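Local coordinates for protein saframycin Mx1 synthetase B (Legionella pneumophila subsp. pneumophila, PDB 3KXW) that belongs to the ANL superfamily of AMP-binding enzymes, pairing a large AMP-binding region with a smaller C-terminal one, at residues A[48-58]-A[151-162]; A[12-20]-A[227-235]. All coordinates share one frame; numbering follows the deposited sequence.

Contact 1. Residues A[48-58]-A[151-162]; sequences QHAKAIAATLQ and IELNRSSSWQPT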
ATOM      1  N   GLN A  48       7.585 -23.776  12.365  1.00 15.05           N
ATOM      2  CA  GLN A  48       8.630 -23.931  13.388  1.00 14.99           C
ATOM      3  C   GLN A  48       9.212 -22.574  13.840  1.00 15.00           C
ATOM      4  O   GLN A  48       9.383 -22.338  15.043  1.00 15.23           O
ATOM      5  CB  GLN A  48       9.756 -24.896  12.948  1.00 15.49           C
ATOM      6  CG  GLN A  48       9.352 -26.395  12.925  1.00 14.47           C
ATOM      7  CD  GLN A  48       8.725 -26.865  14.229  1.00 16.90           C
ATOM      8  OE1 GLN A  48       7.557 -27.252  14.264  1.00 19.77           O
ATOM      9  NE2 GLN A  48       9.502 -26.865  15.298  1.00 15.93           N
ATOM     10  N   HIS A  49       9.524 -21.692  12.887  1.00 17.33           N
ATOM     11  CA  HIS A  49       9.999 -20.346  13.241  1.00 15.17           C
ATOM     12  C   HIS A  49       8.984 -19.567  14.073  1.00 14.40           C
ATOM     13  O   HIS A  49       9.331 -18.972  15.084  1.00 13.75           O
ATOM     14  CB  HIS A  49      10.407 -19.540  11.993  1.00 17.62           C
ATOM     15  CG  HIS A  49      11.740 -19.941  11.444  1.00 18.80           C
ATOM     16  ND1 HIS A  49      12.927 -19.573  12.039  1.00 23.32           N
ATOM     17  CD2 HIS A  49      12.075 -20.700  10.375  1.00 21.34           C
ATOM     18  CE1 HIS A  49      13.938 -20.080  11.356  1.00 26.29           C
ATOM     19  NE2 HIS A  49      13.450 -20.776  10.345  1.00 24.93           N
ATOM     20  N   ALA A  50       7.720 -19.589  13.651  1.00 15.26           N
ATOM     21  CA  ALA A  50       6.647 -18.934  14.396  1.00 14.57           C
ATOM     22  C   ALA A  50       6.542 -19.433  15.832  1.00 15.24           C
ATOM     23  O   ALA A  50       6.393 -18.640  16.780  1.00 14.05           O
ATOM     24  CB  ALA A  50       5.301 -19.074  13.653  1.00 13.91           C
ATOM     25  N   LYS A  51       6.621 -20.751  16.007  1.00 14.77           N
ATOM     26  CA  LYS A  51       6.603 -21.331  17.352  1.00 16.07           C
ATOM     27  C   LYS A  51       7.795 -20.896  18.189  1.00 15.81           C
ATOM     28  O   LYS A  51       7.630 -20.548  19.367  1.00 15.26           O
ATOM     29  CB  LYS A  51       6.538 -22.863  17.285  1.00 16.46           C
ATOM     30  CG  LYS A  51       5.200 -23.367  16.760  1.00 16.54           C
ATOM     31  CD  LYS A  51       5.280 -24.810  16.260  1.00 16.96           C
ATOM     32  CE  LYS A  51       3.931 -25.494  16.382  1.00 19.68           C
ATOM     33  NZ  LYS A  51       3.863 -26.704  15.536  1.00 18.41           N
ATOM     34  N   ALA A  52       8.985 -20.914  17.588  1.00 14.69           N
ATOM     35  CA  ALA A  52      10.201 -20.485  18.281  1.00 16.45           C
ATOM     36  C   ALA A  52      10.098 -19.028  18.738  1.00 16.64           C
ATOM     37  O   ALA A  52      10.485 -18.675  19.858  1.00 14.59           O
ATOM     38  CB  ALA A  52      11.425 -20.680  17.378  1.00 15.83           C
ATOM     39  N   ILE A  53       9.583 -18.174  17.860  1.00 15.25           N
ATOM     40  CA  ILE A  53       9.459 -16.763  18.187  1.00 14.93           C
ATOM     41  C   ILE A  53       8.393 -16.555  19.245  1.00 14.61           C
ATOM     42  O   ILE A  53       8.593 -15.789  20.199  1.00 15.69           O
ATOM     43  CB  ILE A  53       9.154 -15.926  16.921  1.00 13.08           C
ATOM     44  CG1 ILE A  53      10.383 -15.936  16.016  1.00 13.53           C
ATOM     45  CG2 ILE A  53       8.690 -14.501  17.295  1.00 12.99           C
ATOM     46  CD1 ILE A  53      10.091 -15.578  14.548  1.00 14.34           C
ATOM     47  N   ALA A  54       7.266 -17.248  19.105  1.00 14.13           N
ATOM     48  CA  ALA A  54       6.219 -17.155  20.121  1.00 15.08           C
ATOM     49  C   ALA A  54       6.714 -17.632  21.499  1.00 16.74           C
ATOM     50  O   ALA A  54       6.372 -17.047  22.531  1.00 14.81           O
ATOM     51  CB  ALA A  54       4.946 -17.915  19.679  1.00 14.26           C
ATOM     52  N   ALA A  55       7.512 -18.691  21.521  1.00 15.39           N
ATOM     53  CA  ALA A  55       7.998 -19.216  22.804  1.00 16.12           C
ATOM     54  C   ALA A  55       8.927 -18.192  23.470  1.00 18.42           C
ATOM     55  O   ALA A  55       8.926 -18.031  24.689  1.00 17.87           O
ATOM     56  CB  ALA A  55       8.730 -20.541  22.596  1.00 17.44           C
ATOM     57  N   THR A  56       9.737 -17.525  22.656  1.00 16.16           N
ATOM     58  CA  THR A  56      10.594 -16.462  23.151  1.00 17.49           C
ATOM     59  C   THR A  56       9.780 -15.288  23.710  1.00 18.20           C
ATOM     60  O   THR A  56      10.058 -14.784  24.803  1.00 16.87           O
ATOM     61  CB  THR A  56      11.547 -15.961  22.061  1.00 17.14           C
ATOM     62  OG1 THR A  56      12.299 -17.067  21.554  1.00 17.62           O
ATOM     63  CG2 THR A  56      12.482 -14.906  22.626  1.00 17.97           C
ATOM     64  N   LEU A  57       8.760 -14.860  22.971  1.00 15.57           N
ATOM     65  CA  LEU A  57       7.885 -13.793  23.468  1.00 16.70           C
ATOM     66  C   LEU A  57       7.260 -14.174  24.816  1.00 16.53           C
ATOM     67  O   LEU A  57       7.226 -13.388  25.765  1.00 17.76           O
ATOM     68  CB  LEU A  57       6.780 -13.482  22.427  1.00 15.57           C
ATOM     69  CG  LEU A  57       7.234 -12.760  21.161  1.00 15.60           C
ATOM     70  CD1 LEU A  57       6.075 -12.640  20.140  1.00 13.86           C
ATOM     71  CD2 LEU A  57       7.799 -11.370  21.505  1.00 15.08           C
ATOM     72  N   GLN A  58       6.755 -15.398  24.893  1.00 16.97           N
ATOM     73  CA  GLN A  58       6.169 -15.880  26.132  1.00 17.48           C
ATOM     74  C   GLN A  58       7.211 -15.929  27.257  1.00 20.39           C
ATOM     75  O   GLN A  58       6.928 -15.513  28.396  1.00 19.29           O
ATOM     76  CB  GLN A  58       5.517 -17.246  25.898  1.00 18.14           C
ATOM     77  CG  GLN A  58       4.254 -17.169  25.052  1.00 18.08           C
ATOM     78  CD  GLN A  58       3.737 -18.541  24.645  1.00 18.54           C
ATOM     79  OE1 GLN A  58       4.496 -19.508  24.550  1.00 18.15           O
ATOM     80  NE2 GLN A  58       2.451 -18.619  24.376  1.00 19.74           N
ATOM     81  N   ILE A 151      16.984 -15.998  18.278  1.00 20.34           N
ATOM     82  CA  ILE A 151      15.944 -17.003  18.481  1.00 22.32           C
ATOM     83  C   ILE A 151      16.236 -18.327  17.739  1.00 22.73           C
ATOM     84  O   ILE A 151      16.229 -18.383  16.516  1.00 21.53           O
ATOM     85  CB  ILE A 151      14.553 -16.438  18.098  1.00 20.00           C
ATOM     86  CG1 ILE A 151      14.261 -15.203  18.947  1.00 16.51           C
ATOM     87  CG2 ILE A 151      13.493 -17.500  18.285  1.00 18.81           C
ATOM     88  CD1 ILE A 151      12.957 -14.477  18.623  1.00 16.15           C
ATOM     89  N   GLU A 152      16.484 -19.386  18.511  1.00 20.77           N
ATOM     90  CA  GLU A 152      16.837 -20.692  17.971  1.00 21.39           C
ATOM     91  C   GLU A 152      15.624 -21.618  17.829  1.00 22.20           C
ATOM     92  O   GLU A 152      14.682 -21.577  18.642  1.00 19.75           O
ATOM     93  CB  GLU A 152      17.872 -21.369  18.880  1.00 21.62           C
ATOM     94  CG  GLU A 152      19.213 -20.678  18.897  1.00 22.56           C
ATOM     95  CD  GLU A 152      20.077 -21.045  17.693  1.00 27.73           C
ATOM     96  OE1 GLU A 152      19.850 -22.122  17.092  1.00 30.22           O
ATOM     97  OE2 GLU A 152      20.989 -20.257  17.348  1.00 27.97           O
ATOM     98  N   LEU A 153      15.684 -22.479  16.817  1.00 19.87           N
ATOM     99  CA  LEU A 153      14.633 -23.453  16.564  1.00 21.12           C
ATOM    100  C   LEU A 153      14.445 -24.450  17.709  1.00 20.95           C
ATOM    101  O   LEU A 153      13.387 -25.072  17.834  1.00 19.83           O
ATOM    102  CB  LEU A 153      14.884 -24.167  15.222  1.00 20.35           C
ATOM    103  CG  LEU A 153      14.558 -23.307  13.978  1.00 22.77           C
ATOM    104  CD1 LEU A 153      15.135 -23.889  12.663  1.00 25.31           C
ATOM    105  CD2 LEU A 153      13.045 -23.064  13.826  1.00 22.61           C
ATOM    106  N   ASN A 154      15.451 -24.594  18.565  1.00 20.64           N
ATOM    107  CA  ASN A 154      15.280 -25.457  19.733  1.00 21.41           C
ATOM    108  C   ASN A 154      14.274 -24.895  20.750  1.00 22.87           C
ATOM    109  O   ASN A 154      13.969 -25.546  21.747  1.00 22.08           O
ATOM    110  CB  ASN A 154      16.629 -25.785  20.410  1.00 22.74           C
ATOM    111  CG  ASN A 154      17.297 -24.563  21.011  1.00 23.37           C
ATOM    112  OD1 ASN A 154      16.640 -23.548  21.266  1.00 25.09           O
ATOM    113  ND2 ASN A 154      18.623 -24.645  21.229  1.00 22.15           N
ATOM    114  N   ARG A 155      13.754 -23.694  20.505  1.00 18.93           N
ATOM    115  CA  ARG A 155      12.680 -23.174  21.359  1.00 20.78           C
ATOM    116  C   ARG A 155      11.280 -23.550  20.873  1.00 19.89           C
ATOM    117  O   ARG A 155      10.325 -23.440  21.641  1.00 19.51           O
ATOM    118  CB  ARG A 155      12.776 -21.644  21.517  1.00 22.46           C
ATOM    119  CG  ARG A 155      14.174 -21.142  21.812  1.00 22.23           C
ATOM    120  CD  ARG A 155      14.483 -20.933  23.300  1.00 27.83           C
ATOM    121  NE  ARG A 155      13.507 -21.462  24.263  1.00 32.89           N
ATOM    122  CZ  ARG A 155      13.595 -22.636  24.898  1.00 32.42           C
ATOM    123  NH1 ARG A 155      14.608 -23.478  24.673  1.00 32.64           N
ATOM    124  NH2 ARG A 155      12.651 -22.978  25.765  1.00 31.75           N
ATOM    125  N   SER A 156      11.157 -23.987  19.611  1.00 18.83           N
ATOM    126  CA  SER A 156       9.834 -24.253  19.033  1.00 20.47           C
ATOM    127  C   SER A 156       8.956 -25.115  19.951  1.00 20.54           C
ATOM    128  O   SER A 156       7.782 -24.808  20.162  1.00 19.41           O
ATOM    129  CB  SER A 156       9.934 -24.904  17.644  1.00 19.04           C
ATOM    130  OG  SER A 156      10.729 -24.128  16.748  1.00 19.80           O
ATOM    131  N   SER A 157       9.522 -26.192  20.489  1.00 21.32           N
ATOM    132  CA  SER A 157       8.708 -27.148  21.242  1.00 22.12           C
ATOM    133  C   SER A 157       8.300 -26.567  22.588  1.00 22.87           C
ATOM    134  O   SER A 157       7.475 -27.143  23.288  1.00 23.99           O
ATOM    135  CB  SER A 157       9.444 -28.489  21.446  1.00 22.58           C
ATOM    136  OG  SER A 157      10.531 -28.342  22.344  1.00 22.20           O
ATOM    137  N   SER A 158       8.873 -25.424  22.952  1.00 19.99           N
ATOM    138  CA  SER A 158       8.491 -24.792  24.200  1.00 21.57           C
ATOM    139  C   SER A 158       7.237 -23.913  24.079  1.00 22.24           C
ATOM    140  O   SER A 158       6.733 -23.404  25.082  1.00 22.03           O
ATOM    141  CB  SER A 158       9.650 -23.994  24.787  1.00 23.74           C
ATOM    142  OG  SER A 158      10.618 -24.867  25.360  1.00 25.96           O
ATOM    143  N   TRP A 159       6.724 -23.743  22.862  1.00 21.61           N
ATOM    144  CA  TRP A 159       5.596 -22.828  22.671  1.00 19.57           C
ATOM    145  C   TRP A 159       4.345 -23.317  23.415  1.00 21.56           C
ATOM    146  O   TRP A 159       4.028 -24.499  23.381  1.00 23.05           O
ATOM    147  CB  TRP A 159       5.304 -22.640  21.180  1.00 18.63           C
ATOM    148  CG  TRP A 159       4.001 -21.940  20.870  1.00 17.40           C
ATOM    149  CD1 TRP A 159       3.656 -20.654  21.201  1.00 17.22           C
ATOM    150  CD2 TRP A 159       2.889 -22.479  20.147  1.00 18.43           C
ATOM    151  NE1 TRP A 159       2.397 -20.365  20.732  1.00 16.21           N
ATOM    152  CE2 TRP A 159       1.906 -21.468  20.076  1.00 17.19           C
ATOM    153  CE3 TRP A 159       2.622 -23.721  19.556  1.00 17.10           C
ATOM    154  CZ2 TRP A 159       0.679 -21.666  19.446  1.00 19.66           C
ATOM    155  CZ3 TRP A 159       1.397 -23.908  18.917  1.00 20.13           C
ATOM    156  CH2 TRP A 159       0.443 -22.886  18.874  1.00 16.80           C
ATOM    157  N   GLN A 160       3.641 -22.406  24.084  1.00 21.28           N
ATOM    158  CA  GLN A 160       2.366 -22.766  24.718  1.00 22.04           C
ATOM    159  C   GLN A 160       1.208 -22.117  23.970  1.00 20.47           C
ATOM    160  O   GLN A 160       1.059 -20.905  24.019  1.00 21.37           O
ATOM    161  CB  GLN A 160       2.352 -22.308  26.179  1.00 22.31           C
ATOM    162  CG  GLN A 160       3.468 -22.921  27.025  1.00 28.07           C
ATOM    163  CD  GLN A 160       3.102 -24.293  27.568  1.00 32.81           C
ATOM    164  OE1 GLN A 160       2.036 -24.838  27.253  1.00 33.80           O
ATOM    165  NE2 GLN A 160       3.981 -24.857  28.399  1.00 39.87           N
ATOM    166  N   PRO A 161       0.381 -22.922  23.287  1.00 20.88           N
ATOM    167  CA  PRO A 161      -0.787 -22.399  22.569  1.00 21.29           C
ATOM    168  C   PRO A 161      -1.659 -21.577  23.513  1.00 24.90           C
ATOM    169  O   PRO A 161      -1.817 -21.950  24.679  1.00 23.86           O
ATOM    170  CB  PRO A 161      -1.543 -23.658  22.126  1.00 24.18           C
ATOM    171  CG  PRO A 161      -0.549 -24.788  22.245  1.00 23.52           C
ATOM    172  CD  PRO A 161       0.434 -24.395  23.302  1.00 21.03           C
ATOM    173  N   THR A 162      -2.202 -20.470  23.020  1.00 21.35           N
ATOM    174  CA  THR A 162      -3.104 -19.642  23.809  1.00 22.34           C
ATOM    175  C   THR A 162      -4.514 -19.906  23.303  1.00 24.45           C
ATOM    176  O   THR A 162      -4.693 -20.612  22.323  1.00 24.45           O
ATOM    177  CB  THR A 162      -2.741 -18.133  23.704  1.00 24.71           C
ATOM    178  OG1 THR A 162      -2.961 -17.674  22.365  1.00 24.25           O
ATOM    179  CG2 THR A 162      -1.277 -17.907  24.060  1.00 23.52           C
TER
HETATM  180  O   HOH W   1      12.128 -26.453  15.480  1.00 22.37           O
HETATM  181  O   HOH W   2       6.194 -20.967  26.066  1.00 25.27           O
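Two torsions set up the meeting of Gln58 with Trp159 and Gln160: beyond CG the Gln58 chain runs extended (chi2 171°), carrying its amide out from the helix to the backbone of Gln160, while chi1 of 168° turns the indole of Trp159 away from its own N and back against the helix. The amide then pairs with Gln160 as one peptide group would with another. Gln160 N donates to Gln58 OE1 on an in-plane lone pair, a nearly straight bond of 3.1 Å (171° at the hydrogen), and Gln58 NE2 donates to Gln160 O at 2.7 Å. A water also gives protons to OE1 and to Ser158 O, so OE1 accepts twice. The planes of the Gln58 amide and the indole are nearly parallel; Ala54 CB, 3.4 Å from Trp159 CD1, and Lys51 CG, 3.8 Å from Trp159 CE3, approach the ring obliquely. Trp159 NE1 is hydrogen-bonded to Tyr87 O. Small residues let the 3-10 segment 153-158 come close, with Ala55 CB 3.4 Å from Arg155 O. At the N-terminal end of 48-58, Ser156 OG sits 2.8 Å from Gln48 O, and a water that accepts from Gln48 NE2 donates to this hydroxyl. Leu153 CD2 stands over the face of the His49 ring, 3.9 Å from its centroid, a CH-pi contact. Ile151 CG2 lies 3.5 Å from Thr56 OG1, whose hydroxyl is already bonded to Ala52 O. Hence the Gln58-Gln160 amide pair gives direction to the hold of this loop on helix 43-59, Gln48 and Ser156 share a water, and the apolar contacts add close fit without directional bonds.

Contact 2. Residues A[12-20]-A[227-235]; sequences SLVDVVRLR and ILTPIYGGI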
ATOM      1  N   SER A  12      -8.401 -19.280  13.498  1.00 18.76           N
ATOM      2  CA  SER A  12      -7.403 -18.248  13.293  1.00 17.62           C
ATOM      3  C   SER A  12      -6.394 -18.669  12.238  1.00 15.14           C
ATOM      4  O   SER A  12      -6.275 -19.845  11.919  1.00 15.40           O
ATOM      5  CB  SER A  12      -6.670 -17.946  14.591  1.00 18.41           C
ATOM      6  OG  SER A  12      -5.783 -19.014  14.910  1.00 20.35           O
ATOM      7  N   LEU A  13      -5.640 -17.699  11.718  1.00 13.93           N
ATOM      8  CA  LEU A  13      -4.587 -18.004  10.764  1.00 14.32           C
ATOM      9  C   LEU A  13      -3.537 -18.902  11.403  1.00 13.43           C
ATOM     10  O   LEU A  13      -2.882 -19.687  10.717  1.00 13.59           O
ATOM     11  CB  LEU A  13      -3.928 -16.708  10.275  1.00 14.61           C
ATOM     12  CG  LEU A  13      -2.871 -16.907   9.191  1.00 14.36           C
ATOM     13  CD1 LEU A  13      -3.491 -17.552   7.955  1.00 13.46           C
ATOM     14  CD2 LEU A  13      -2.220 -15.541   8.856  1.00 13.58           C
ATOM     15  N   VAL A  14      -3.369 -18.777  12.713  1.00 14.53           N
ATOM     16  CA  VAL A  14      -2.417 -19.643  13.433  1.00 14.60           C
ATOM     17  C   VAL A  14      -2.708 -21.124  13.147  1.00 14.86           C
ATOM     18  O   VAL A  14      -1.801 -21.899  12.807  1.00 15.05           O
ATOM     19  CB  VAL A  14      -2.430 -19.397  14.951  1.00 14.64           C
ATOM     20  CG1 VAL A  14      -1.608 -20.475  15.702  1.00 14.20           C
ATOM     21  CG2 VAL A  14      -1.875 -17.996  15.271  1.00 12.66           C
ATOM     22  N   ASP A  15      -3.966 -21.518  13.300  1.00 14.13           N
ATOM     23  CA  ASP A  15      -4.334 -22.924  13.110  1.00 16.17           C
ATOM     24  C   ASP A  15      -4.295 -23.350  11.657  1.00 15.32           C
ATOM     25  O   ASP A  15      -4.025 -24.519  11.349  1.00 15.19           O
ATOM     26  CB  ASP A  15      -5.684 -23.236  13.758  1.00 17.62           C
ATOM     27  CG  ASP A  15      -5.588 -23.276  15.266  1.00 19.20           C
ATOM     28  OD1 ASP A  15      -4.468 -23.544  15.779  1.00 17.46           O
ATOM     29  OD2 ASP A  15      -6.617 -23.047  15.927  1.00 21.37           O
ATOM     30  N   VAL A  16      -4.552 -22.407  10.752  1.00 14.80           N
ATOM     31  CA  VAL A  16      -4.404 -22.705   9.337  1.00 13.98           C
ATOM     32  C   VAL A  16      -2.951 -23.068   9.028  1.00 13.34           C
ATOM     33  O   VAL A  16      -2.679 -24.059   8.331  1.00 13.96           O
ATOM     34  CB  VAL A  16      -4.846 -21.540   8.432  1.00 13.12           C
ATOM     35  CG1 VAL A  16      -4.498 -21.860   6.962  1.00 14.36           C
ATOM     36  CG2 VAL A  16      -6.342 -21.287   8.599  1.00 14.22           C
ATOM     37  N   VAL A  17      -2.010 -22.259   9.521  1.00 12.78           N
ATOM     38  CA  VAL A  17      -0.594 -22.528   9.267  1.00 13.59           C
ATOM     39  C   VAL A  17      -0.166 -23.848   9.919  1.00 14.56           C
ATOM     40  O   VAL A  17       0.529 -24.652   9.301  1.00 15.32           O
ATOM     41  CB  VAL A  17       0.321 -21.379   9.753  1.00 13.80           C
ATOM     42  CG1 VAL A  17       1.789 -21.764   9.603  1.00 14.67           C
ATOM     43  CG2 VAL A  17       0.024 -20.111   8.959  1.00 12.72           C
ATOM     44  N   ARG A  18      -0.585 -24.058  11.162  1.00 14.24           N
ATOM     45  CA  ARG A  18      -0.269 -25.311  11.870  1.00 17.02           C
ATOM     46  C   ARG A  18      -0.727 -26.535  11.077  1.00 15.34           C
ATOM     47  O   ARG A  18       0.009 -27.513  10.969  1.00 16.55           O
ATOM     48  CB  ARG A  18      -0.904 -25.355  13.268  1.00 16.89           C
ATOM     49  CG  ARG A  18      -0.191 -24.479  14.321  1.00 17.01           C
ATOM     50  CD  ARG A  18      -0.831 -24.589  15.724  1.00 17.85           C
ATOM     51  NE  ARG A  18      -0.890 -25.977  16.232  1.00 19.93           N
ATOM     52  CZ  ARG A  18      -2.003 -26.710  16.321  1.00 21.40           C
ATOM     53  NH1 ARG A  18      -3.180 -26.213  15.939  1.00 22.30           N
ATOM     54  NH2 ARG A  18      -1.956 -27.955  16.805  1.00 20.43           N
ATOM     55  N   LEU A  19      -1.948 -26.479  10.553  1.00 15.48           N
ATOM     56  CA  LEU A  19      -2.535 -27.609   9.839  1.00 17.51           C
ATOM     57  C   LEU A  19      -1.869 -27.830   8.485  1.00 15.85           C
ATOM     58  O   LEU A  19      -1.575 -28.959   8.101  1.00 15.97           O
ATOM     59  CB  LEU A  19      -4.038 -27.428   9.677  1.00 16.44           C
ATOM     60  CG  LEU A  19      -4.777 -28.657   9.144  1.00 21.90           C
ATOM     61  CD1 LEU A  19      -4.560 -29.849  10.067  1.00 20.69           C
ATOM     62  CD2 LEU A  19      -6.283 -28.365   9.004  1.00 22.43           C
ATOM     63  N   ARG A  20      -1.630 -26.750   7.757  1.00 14.92           N
ATOM     64  CA  ARG A  20      -0.880 -26.872   6.515  1.00 14.76           C
ATOM     65  C   ARG A  20       0.494 -27.502   6.725  1.00 15.78           C
ATOM     66  O   ARG A  20       0.948 -28.273   5.886  1.00 16.14           O
ATOM     67  CB  ARG A  20      -0.745 -25.523   5.822  1.00 14.80           C
ATOM     68  CG  ARG A  20      -2.070 -25.075   5.205  1.00 16.14           C
ATOM     69  CD  ARG A  20      -1.907 -24.009   4.137  1.00 15.20           C
ATOM     70  NE  ARG A  20      -3.202 -23.608   3.598  1.00 14.67           N
ATOM     71  CZ  ARG A  20      -3.912 -24.274   2.694  1.00 18.49           C
ATOM     72  NH1 ARG A  20      -3.484 -25.428   2.175  1.00 18.72           N
ATOM     73  NH2 ARG A  20      -5.077 -23.778   2.303  1.00 18.17           N
ATOM     74  N   ILE A 227       0.869 -11.625   1.104  1.00 11.95           N
ATOM     75  CA  ILE A 227       1.592 -12.524   2.015  1.00 12.87           C
ATOM     76  C   ILE A 227       0.620 -13.413   2.805  1.00 13.79           C
ATOM     77  O   ILE A 227       0.711 -14.644   2.759  1.00 12.43           O
ATOM     78  CB  ILE A 227       2.505 -11.758   3.015  1.00 13.60           C
ATOM     79  CG1 ILE A 227       3.573 -10.949   2.281  1.00 13.89           C
ATOM     80  CG2 ILE A 227       3.196 -12.741   3.994  1.00 13.79           C
ATOM     81  CD1 ILE A 227       4.354  -9.987   3.154  1.00 16.12           C
ATOM     82  N   LEU A 228      -0.310 -12.791   3.516  1.00 12.28           N
ATOM     83  CA  LEU A 228      -1.213 -13.546   4.372  1.00 11.28           C
ATOM     84  C   LEU A 228      -2.212 -14.380   3.577  1.00 12.91           C
ATOM     85  O   LEU A 228      -2.488 -15.525   3.953  1.00 12.49           O
ATOM     86  CB  LEU A 228      -1.899 -12.660   5.401  1.00 13.36           C
ATOM     87  CG  LEU A 228      -0.921 -11.899   6.309  1.00 11.81           C
ATOM     88  CD1 LEU A 228      -1.712 -11.030   7.278  1.00 14.28           C
ATOM     89  CD2 LEU A 228       0.066 -12.823   7.071  1.00 11.79           C
ATOM     90  N   THR A 229      -2.715 -13.840   2.472  1.00 12.02           N
ATOM     91  CA  THR A 229      -3.613 -14.631   1.630  1.00 12.25           C
ATOM     92  C   THR A 229      -2.958 -15.914   1.072  1.00 12.34           C
ATOM     93  O   THR A 229      -3.543 -16.986   1.169  1.00 13.29           O
ATOM     94  CB  THR A 229      -4.258 -13.790   0.507  1.00 13.89           C
ATOM     95  OG1 THR A 229      -5.002 -12.712   1.096  1.00 14.66           O
ATOM     96  CG2 THR A 229      -5.199 -14.654  -0.334  1.00 12.75           C
ATOM     97  N   PRO A 230      -1.770 -15.804   0.461  1.00 13.44           N
ATOM     98  CA  PRO A 230      -1.113 -17.029  -0.026  1.00 13.32           C
ATOM     99  C   PRO A 230      -0.806 -18.031   1.097  1.00 13.81           C
ATOM    100  O   PRO A 230      -0.970 -19.236   0.921  1.00 13.56           O
ATOM    101  CB  PRO A 230       0.218 -16.529  -0.630  1.00 14.34           C
ATOM    102  CG  PRO A 230       0.153 -15.058  -0.656  1.00 15.73           C
ATOM    103  CD  PRO A 230      -1.059 -14.566   0.070  1.00 12.61           C
ATOM    104  N   ILE A 231      -0.325 -17.544   2.235  1.00 11.83           N
ATOM    105  CA  ILE A 231      -0.087 -18.445   3.363  1.00 13.27           C
ATOM    106  C   ILE A 231      -1.379 -19.186   3.765  1.00 13.65           C
ATOM    107  O   ILE A 231      -1.393 -20.415   3.906  1.00 14.45           O
ATOM    108  CB  ILE A 231       0.556 -17.677   4.556  1.00 14.91           C
ATOM    109  CG1 ILE A 231       1.980 -17.266   4.165  1.00 13.88           C
ATOM    110  CG2 ILE A 231       0.587 -18.553   5.828  1.00 14.41           C
ATOM    111  CD1 ILE A 231       2.694 -16.381   5.187  1.00 15.23           C
ATOM    112  N   TYR A 232      -2.462 -18.431   3.922  1.00 13.07           N
ATOM    113  CA  TYR A 232      -3.790 -18.985   4.183  1.00 12.88           C
ATOM    114  C   TYR A 232      -4.253 -19.994   3.120  1.00 14.60           C
ATOM    115  O   TYR A 232      -4.835 -21.041   3.433  1.00 14.17           O
ATOM    116  CB  TYR A 232      -4.768 -17.812   4.260  1.00 14.02           C
ATOM    117  CG  TYR A 232      -6.241 -18.175   4.246  1.00 15.00           C
ATOM    118  CD1 TYR A 232      -6.863 -18.650   5.393  1.00 15.13           C
ATOM    119  CD2 TYR A 232      -7.009 -18.012   3.104  1.00 17.24           C
ATOM    120  CE1 TYR A 232      -8.216 -18.954   5.396  1.00 17.32           C
ATOM    121  CE2 TYR A 232      -8.362 -18.306   3.097  1.00 17.79           C
ATOM    122  CZ  TYR A 232      -8.951 -18.773   4.243  1.00 19.61           C
ATOM    123  OH  TYR A 232     -10.282 -19.071   4.242  1.00 22.99           O
ATOM    124  N   GLY A 233      -4.031 -19.676   1.851  1.00 13.13           N
ATOM    125  CA  GLY A 233      -4.572 -20.488   0.769  1.00 15.66           C
ATOM    126  C   GLY A 233      -3.670 -21.596   0.218  1.00 16.08           C
ATOM    127  O   GLY A 233      -4.047 -22.285  -0.728  1.00 16.22           O
ATOM    128  N   GLY A 234      -2.478 -21.772   0.782  1.00 14.26           N
ATOM    129  CA  GLY A 234      -1.592 -22.839   0.324  1.00 16.34           C
ATOM    130  C   GLY A 234      -0.844 -22.533  -0.969  1.00 17.00           C
ATOM    131  O   GLY A 234      -0.464 -23.436  -1.723  1.00 17.15           O
ATOM    132  N   ILE A 235      -0.627 -21.245  -1.215  1.00 15.27           N
ATOM    133  CA  ILE A 235      -0.162 -20.752  -2.508  1.00 15.56           C
ATOM    134  C   ILE A 235       1.172 -20.072  -2.363  1.00 15.09           C
ATOM    135  O   ILE A 235       1.396 -19.349  -1.385  1.00 14.10           O
ATOM    136  CB  ILE A 235      -1.116 -19.648  -3.029  1.00 16.57           C
ATOM    137  CG1 ILE A 235      -2.489 -20.226  -3.356  1.00 20.87           C
ATOM    138  CG2 ILE A 235      -0.511 -18.910  -4.252  1.00 18.39           C
ATOM    139  CD1 ILE A 235      -2.444 -21.437  -4.185  1.00 20.08           C
TER
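The guanidinium of Arg20 has Gly233 C and Gly234 N over one face, both displaced toward its rim, and Tyr232 O at its edge, near its plane. Arg20 NE and NH2 both donate to Tyr232 O at 3.0 Å, NE from above the carbonyl plane and NH2 less tilted, from the same face. A cation-pi contact with Tyr7 adds to the hold on this group. The Tyr232 ring, in turn, has Leu13 CD1 at its edge, while Val16 CG2 comes obliquely to Tyr232 CD1 at 4.2 Å. The contact joins helices 13-23 and 220-233; the axes of 13-20 and 227-233 approach to 9.5 Å and their directions differ by 49°. The second helix is kinked at Pro230 and closes in a Schellman motif, where Gly234 takes positive phi (78°); Arg20 thus binds the final turn of a helix whose carbonyls are no longer all used by the helix itself. Val17 CG2 packs on Ile231 CG2 at 3.5 Å, and Leu13 CD2 meets Leu228 CD2 at 4.0 Å, the two side chains crossing at about a right angle. Tyr232 OH is hydrogen-bonded to Ser2 N, and Ile231 O accepts a hydrogen bond from Tyr43 OH.

In the fold
Contact 2 is buried, a helix-on-helix crossing made of branched aliphatic side chains, a tyrosine and one arginine that serves a helix end; contact 1 lies nearer the surface, its centre about 30 Å from the centre of the chain against about 21 Å, and joins a helix to a loop. Its polar pairs use waters and a side-chain amide, in keeping with its outer place, where contact 2 relies on a charged group turned to a backbone carbonyl. The centres are about 18 Å apart, yet the two meet: Trp159 CH2 of contact 1 packs on Arg18 CD of contact 2 at 3.8 Å. Helix 76-87 lies beside both, Tyr87 touching Ala54 and Trp159 as well as Val17 and Arg18.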